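Local atomic coordinates of leucine aminopeptidase A1, chloroplastic (Solanum lycopersicum, PDB entry 5D8N), a protein that catalyses the removal of N-terminal amino acids, preferably leucine, from peptides as a magnesium-dependent homohexamer, and also works as a protein-folding chaperone. Residues H281-T286 / R346-F351; R291-A296 / G403-I408. The protein carries 1 engineered substitution. All blocks are in the same frame, centred on the assembly; numbering follows the deposited sequence. Where two conformers were deposited one is given.

How the interactions relate
Interactions 1 and 2 lie about 9 Å apart, centre to centre, in the mixed sheet of the catalytic domain, and together they tie four strands in the order 278-284, 347-358, 293-305, 406-411. Along the chain their segments alternate: 281-286, 291-296, 346-351, 403-408. Interaction 1 is antiparallel and interaction 2 parallel. The central strands join them directly, since His350 N lies 2.8 Å from Leu295 O and Leu295 N lies 2.8 Å from Glu348 O, both probable hydrogen bonds. Strand 293-305 then runs on to Lys300 and Asp305, ligands of the magnesium site, so the sheet that both contacts help to hold together carries metal-binding residues further along one of its central strands.

Interaction 1 (H281-T286 / R346-F351); sequences HLCFKT and RVEVHF
Leu282 O accepts the backbone N-H of Phe351 at 2.7 Å, and the CA of His350 adds a weaker C-H...O contact to the same oxygen. The return bond, Leu282 N to Phe351 O, makes this a hydrogen-bonded antiparallel pair; Phe284 and Val349 repeat the pattern, and Cys283 and His350 form the non-hydrogen-bonded pair between them. Segment axes at 164° confirm the antiparallel run.

On the face carrying Cys283, the two histidines meet rim to rim, with His281 NE2 2.9 Å from His350 ND1 in a nearly straight hydrogen bond. The His281 ring gets there because its CG is anti to the backbone N (chi1 -176°), while that of His350 sits beside its own N (chi1 -63°). His350 NE2 gives the second bond, 2.7 Å to Glu348 OE2 on its anti lone pair, the carboxylate oxygen being somewhat out of the imidazole plane. Held at both nitrogens, the ring has its rotation fixed, and Cys283 SG lies over one face, 3.5 Å from His350 CE1.

The other face is apolar. Phe284 CB approaches the edge of the Phe351 ring, 3.8 Å from CE1, and Leu282 CB lies 3.9 Å from Phe351 CD1. Val349 CG1 rests above one face of that ring, towards its rim.

Helix 327-342 packs on this apolar side, Val332, Ala336 and Leu339 meeting Phe351. Strands 247-252 and 293-305 flank the pair, and Tyr398 of helix 388-401 makes an edge-to-face contact with His281.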
loop_
_atom_site.group_PDB
_atom_site.type_symbol
_atom_site.label_atom_id
_atom_site.label_comp_id
_atom_site.label_asym_id
_atom_site.label_seq_id
_atom_site.Cartn_x
_atom_site.Cartn_y
_atom_site.Cartn_z
ATOM N N HIS A 281 38.877 15.059 8.271
ATOM C CA HIS A 281 39.528 16.034 7.399
ATOM C C HIS A 281 40.951 15.622 7.026
ATOM O O HIS A 281 41.858 15.654 7.850
ATOM C CB HIS A 281 39.523 17.413 8.060
ATOM C CG HIS A 281 40.080 18.500 7.199
ATOM N ND1 HIS A 281 40.521 19.702 7.715
ATOM C CD2 HIS A 281 40.376 18.529 5.873
ATOM C CE1 HIS A 281 40.949 20.468 6.724
ATOM N NE2 HIS A 281 40.894 19.775 5.599
ATOM N N LEU A 282 41.134 15.174 5.797
ATOM C CA LEU A 282 42.474 14.902 5.272
ATOM C C LEU A 282 42.850 16.023 4.331
ATOM O O LEU A 282 41.979 16.608 3.668
ATOM C CB LEU A 282 42.493 13.606 4.472
ATOM C CG LEU A 282 42.189 12.319 5.229
ATOM C CD1 LEU A 282 42.002 11.162 4.255
ATOM C CD2 LEU A 282 43.333 12.000 6.166
ATOM N N CYS A 283 44.141 16.327 4.286
ATOM C CA CYS A 283 44.669 17.299 3.335
ATOM C C CYS A 283 45.909 16.770 2.630
ATOM O O CYS A 283 46.885 16.390 3.287
ATOM C CB CYS A 283 45.029 18.607 4.031
ATOM S SG CYS A 283 45.503 19.904 2.844
ATOM N N PHE A 284 45.840 16.714 1.305
ATOM C CA PHE A 284 46.976 16.343 0.489
ATOM C C PHE A 284 47.647 17.592 -0.046
ATOM O O PHE A 284 46.968 18.451 -0.619
ATOM C CB PHE A 284 46.582 15.445 -0.693
ATOM C CG PHE A 284 47.665 15.321 -1.723
ATOM C CD1 PHE A 284 48.648 14.382 -1.582
ATOM C CD2 PHE A 284 47.764 16.245 -2.761
ATOM C CE1 PHE A 284 49.705 14.348 -2.464
ATOM C CE2 PHE A 284 48.839 16.235 -3.634
ATOM C CZ PHE A 284 49.814 15.278 -3.477
ATOM N N LYS A 285 48.980 17.557 -0.049
ATOM C CA LYS A 285 49.816 18.639 -0.580
ATOM C C LYS A 285 51.264 18.136 -0.650
ATOM O O LYS A 285 51.751 17.664 0.376
ATOM C CB LYS A 285 49.728 19.740 0.495
ATOM C CG LYS A 285 50.382 21.079 0.260
ATOM C CD LYS A 285 49.838 22.133 1.219
ATOM C CE LYS A 285 49.978 21.824 2.712
ATOM N NZ LYS A 285 48.690 21.489 3.404
ATOM N N THR A 286 51.974 18.250 -1.776
ATOM C CA THR A 286 53.440 18.056 -1.746
ATOM C C THR A 286 54.129 19.251 -1.057
ATOM O O THR A 286 53.590 20.358 -1.058
ATOM C CB THR A 286 54.078 17.887 -3.132
ATOM O OG1 THR A 286 53.704 18.997 -3.951
ATOM C CG2 THR A 286 53.634 16.597 -3.789
ATOM N N ARG A 346 51.171 21.079 -7.631
ATOM C CA ARG A 346 50.276 22.124 -8.135
ATOM C C ARG A 346 48.839 22.003 -7.616
ATOM O O ARG A 346 47.988 22.800 -8.008
ATOM C CB ARG A 346 50.296 22.204 -9.672
ATOM C CG ARG A 346 51.664 22.505 -10.276
ATOM C CD ARG A 346 51.723 22.168 -11.769
ATOM N NE ARG A 346 50.493 22.487 -12.501
ATOM C CZ ARG A 346 49.774 21.614 -13.206
ATOM N NH1 ARG A 346 50.149 20.344 -13.318
ATOM N NH2 ARG A 346 48.656 22.015 -13.797
ATOM N N VAL A 347 48.572 21.083 -6.690
ATOM C CA VAL A 347 47.235 20.960 -6.088
ATOM C C VAL A 347 47.322 20.756 -4.578
ATOM O O VAL A 347 48.198 20.070 -4.034
ATOM C CB VAL A 347 46.367 19.816 -6.672
ATOM C CG1 VAL A 347 45.972 20.080 -8.118
ATOM C CG2 VAL A 347 47.090 18.479 -6.581
ATOM N N GLU A 348 46.348 21.343 -3.903
ATOM C CA GLU A 348 46.100 21.064 -2.504
ATOM C C GLU A 348 44.684 20.525 -2.435
ATOM O O GLU A 348 43.769 21.181 -2.918
ATOM C CB GLU A 348 46.259 22.334 -1.665
ATOM C CG GLU A 348 45.890 22.208 -0.197
ATOM C CD GLU A 348 45.983 23.534 0.554
ATOM O OE1 GLU A 348 47.017 24.227 0.460
ATOM O OE2 GLU A 348 45.054 23.875 1.312
ATOM N N VAL A 349 44.513 19.322 -1.896
ATOM C CA VAL A 349 43.203 18.666 -1.917
ATOM C C VAL A 349 42.751 18.341 -0.508
ATOM O O VAL A 349 43.424 17.607 0.234
ATOM C CB VAL A 349 43.209 17.354 -2.723
ATOM C CG1 VAL A 349 41.803 16.788 -2.837
ATOM C CG2 VAL A 349 43.730 17.589 -4.129
ATOM N N HIS A 350 41.574 18.847 -0.168
ATOM C CA HIS A 350 40.958 18.536 1.117
ATOM C C HIS A 350 39.898 17.455 0.954
ATOM O O HIS A 350 39.078 17.512 0.027
ATOM C CB HIS A 350 40.327 19.804 1.671
ATOM C CG HIS A 350 41.323 20.879 1.944
ATOM N ND1 HIS A 350 41.803 21.137 3.205
ATOM C CD2 HIS A 350 41.920 21.772 1.125
ATOM C CE1 HIS A 350 42.720 22.083 3.141
ATOM N NE2 HIS A 350 42.754 22.533 1.900
ATOM N N PHE A 351 40.041 16.391 1.734
ATOM C CA PHE A 351 39.088 15.290 1.718
ATOM C C PHE A 351 38.259 15.331 2.998
ATOM O O PHE A 351 38.807 15.255 4.101
ATOM C CB PHE A 351 39.802 13.939 1.624
ATOM C CG PHE A 351 40.828 13.841 0.544
ATOM C CD1 PHE A 351 42.088 14.415 0.704
ATOM C CD2 PHE A 351 40.528 13.228 -0.652
ATOM C CE1 PHE A 351 43.038 14.278 -0.293
ATOM C CE2 PHE A 351 41.439 13.179 -1.694
ATOM C CZ PHE A 351 42.699 13.700 -1.521
HETATM O O HOH W 1 50.795 19.245 -4.453
#

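Interaction 2 (R291-A296 / G403-I408); sequences RKTKLA and GVEKII
Ala296 bonds in both directions to the neighbouring strand: its N donates to Lys406 O at 2.9 Å, and its O accepts from Ile408 N at 3.0 Å. Both donors lie nearly along the C=O axis, and with the strand segments at 25° the pairing is parallel. One step earlier, Glu405 N reaches Lys294 O at 2.8 Å, but tilted 33° from the carbonyl plane, where segment 403-408 has not yet become strand.

Side chains pack along the same seam. Val404 sets CG2 against Ala296 CB at 4.0 Å and CG1 against the Leu295 carbonyl. Leu295 and Lys406 lie side by side, CD2 of the leucine 3.8 Å from CB of the lysine, and Lys406 NZ continues to a salt bridge with Glu438.

Lys294 bends at chi3 (70°), which brings CE and NZ close to Gly403 O. NZ hydrogen-bonds to Gln402 O, and water 3 links NZ to Gly403 O. Water 2, 2.6 Å from Glu405 OE1, joins that carboxylate to Lys294 N. With a methionine in place of Lys294, Gln402 O would probably lose this donor and water 3 one of its partners.

Gly403, with positive phi, is where the chain leaves helix 388-401. An ammonium group beside the carbonyls there probably complements the negative end of the helix dipole, adding a charge-based tie to the backbone ladder.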
loop_
_atom_site.group_PDB
_atom_site.type_symbol
_atom_site.label_atom_id
_atom_site.label_comp_id
_atom_site.label_asym_id
_atom_site.label_seq_id
_atom_site.Cartn_x
_atom_site.Cartn_y
_atom_site.Cartn_z
ATOM N N ARG A 291 52.779 27.449 -6.743
ATOM C CA ARG A 291 51.359 27.759 -6.600
ATOM C C ARG A 291 50.526 26.481 -6.724
ATOM O O ARG A 291 50.703 25.697 -7.659
ATOM C CB ARG A 291 50.869 28.783 -7.640
ATOM C CG ARG A 291 50.593 30.171 -7.065
ATOM C CD ARG A 291 49.222 30.305 -6.420
ATOM N NE ARG A 291 48.143 30.246 -7.404
ATOM C CZ ARG A 291 46.939 29.723 -7.176
ATOM N NH1 ARG A 291 46.637 29.194 -5.995
ATOM N NH2 ARG A 291 46.036 29.700 -8.144
ATOM N N LYS A 292 49.610 26.298 -5.776
ATOM C CA LYS A 292 48.705 25.163 -5.777
ATOM C C LYS A 292 47.246 25.606 -5.890
ATOM O O LYS A 292 46.806 26.528 -5.210
ATOM C CB LYS A 292 48.946 24.304 -4.530
ATOM C CG LYS A 292 50.365 23.748 -4.461
ATOM C CD LYS A 292 50.607 23.022 -3.157
ATOM C CE LYS A 292 52.065 22.636 -2.938
ATOM N NZ LYS A 292 52.540 21.537 -3.831
ATOM N N THR A 293 46.494 24.924 -6.748
ATOM C CA THR A 293 45.045 25.071 -6.823
ATOM C C THR A 293 44.409 24.328 -5.649
ATOM O O THR A 293 44.758 23.183 -5.395
ATOM C CB THR A 293 44.527 24.461 -8.141
ATOM O OG1 THR A 293 45.105 25.179 -9.231
ATOM C CG2 THR A 293 43.013 24.600 -8.273
ATOM N N LYS A 294 43.507 24.981 -4.919
ATOM C CA LYS A 294 42.901 24.417 -3.712
ATOM C C LYS A 294 41.543 23.805 -4.014
ATOM O O LYS A 294 40.607 24.485 -4.469
ATOM C CB LYS A 294 42.767 25.479 -2.626
ATOM C CG LYS A 294 44.119 25.967 -2.118
ATOM C CD LYS A 294 44.020 27.077 -1.085
ATOM C CE LYS A 294 43.454 26.529 0.226
ATOM N NZ LYS A 294 43.284 27.563 1.291
ATOM N N LEU A 295 41.449 22.497 -3.804
ATOM C CA LEU A 295 40.242 21.724 -4.131
ATOM C C LEU A 295 39.747 21.016 -2.877
ATOM O O LEU A 295 40.547 20.605 -2.029
ATOM C CB LEU A 295 40.567 20.702 -5.214
ATOM C CG LEU A 295 41.330 21.215 -6.440
ATOM C CD1 LEU A 295 41.765 20.035 -7.300
ATOM C CD2 LEU A 295 40.475 22.166 -7.262
ATOM N N ALA A 296 38.442 20.763 -2.816
ATOM C CA ALA A 296 37.883 19.845 -1.840
ATOM C C ALA A 296 37.043 18.739 -2.474
ATOM O O ALA A 296 36.236 18.959 -3.371
ATOM C CB ALA A 296 37.044 20.587 -0.797
ATOM N N GLY A 403 38.847 27.654 2.461
ATOM C CA GLY A 403 39.335 28.543 1.423
ATOM C C GLY A 403 39.626 27.852 0.107
ATOM O O GLY A 403 40.394 28.368 -0.710
ATOM N N VAL A 404 38.898 26.778 -0.195
ATOM C CA VAL A 404 39.064 26.153 -1.494
ATOM C C VAL A 404 38.452 26.961 -2.640
ATOM O O VAL A 404 37.523 27.719 -2.459
ATOM C CB VAL A 404 38.578 24.692 -1.488
ATOM C CG1 VAL A 404 39.376 23.900 -0.461
ATOM C CG2 VAL A 404 37.090 24.613 -1.191
ATOM N N GLU A 405 38.894 26.677 -3.852
ATOM C CA GLU A 405 38.366 27.274 -5.072
ATOM C C GLU A 405 37.248 26.405 -5.706
ATOM O O GLU A 405 36.326 26.915 -6.331
ATOM C CB GLU A 405 39.565 27.418 -6.015
ATOM C CG GLU A 405 39.284 27.883 -7.434
ATOM C CD GLU A 405 40.542 27.982 -8.294
ATOM O OE1 GLU A 405 41.662 27.885 -7.744
ATOM O OE2 GLU A 405 40.397 28.244 -9.506
ATOM N N LYS A 406 37.329 25.085 -5.582
ATOM C CA LYS A 406 36.378 24.180 -6.212
ATOM C C LYS A 406 36.067 23.037 -5.242
ATOM O O LYS A 406 36.979 22.481 -4.618
ATOM C CB LYS A 406 36.949 23.622 -7.520
ATOM C CG LYS A 406 37.387 24.670 -8.541
ATOM C CD LYS A 406 37.990 24.028 -9.786
ATOM C CE LYS A 406 38.577 25.073 -10.735
ATOM N NZ LYS A 406 39.163 24.375 -11.916
ATOM N N ILE A 407 34.799 22.633 -5.209
ATOM C CA ILE A 407 34.327 21.486 -4.438
ATOM C C ILE A 407 33.584 20.519 -5.356
ATOM O O ILE A 407 32.660 20.914 -6.067
ATOM C CB ILE A 407 33.352 21.931 -3.333
ATOM C CG1 ILE A 407 34.014 22.958 -2.412
ATOM C CG2 ILE A 407 32.898 20.739 -2.514
ATOM C CD1 ILE A 407 33.052 23.589 -1.436
ATOM N N ILE A 408 33.857 19.236 -5.173
ATOM C CA ILE A 408 32.933 18.192 -5.599
ATOM C C ILE A 408 32.459 17.398 -4.402
ATOM O O ILE A 408 33.297 16.901 -3.637
ATOM C CB ILE A 408 33.581 17.231 -6.617
ATOM C CG1 ILE A 408 34.014 17.985 -7.876
ATOM C CG2 ILE A 408 32.601 16.106 -6.988
ATOM C CD1 ILE A 408 34.693 17.119 -8.913
HETATM O O HOH W 2 42.831 27.760 -5.451
HETATM O O HOH W 3 42.771 30.099 0.090
#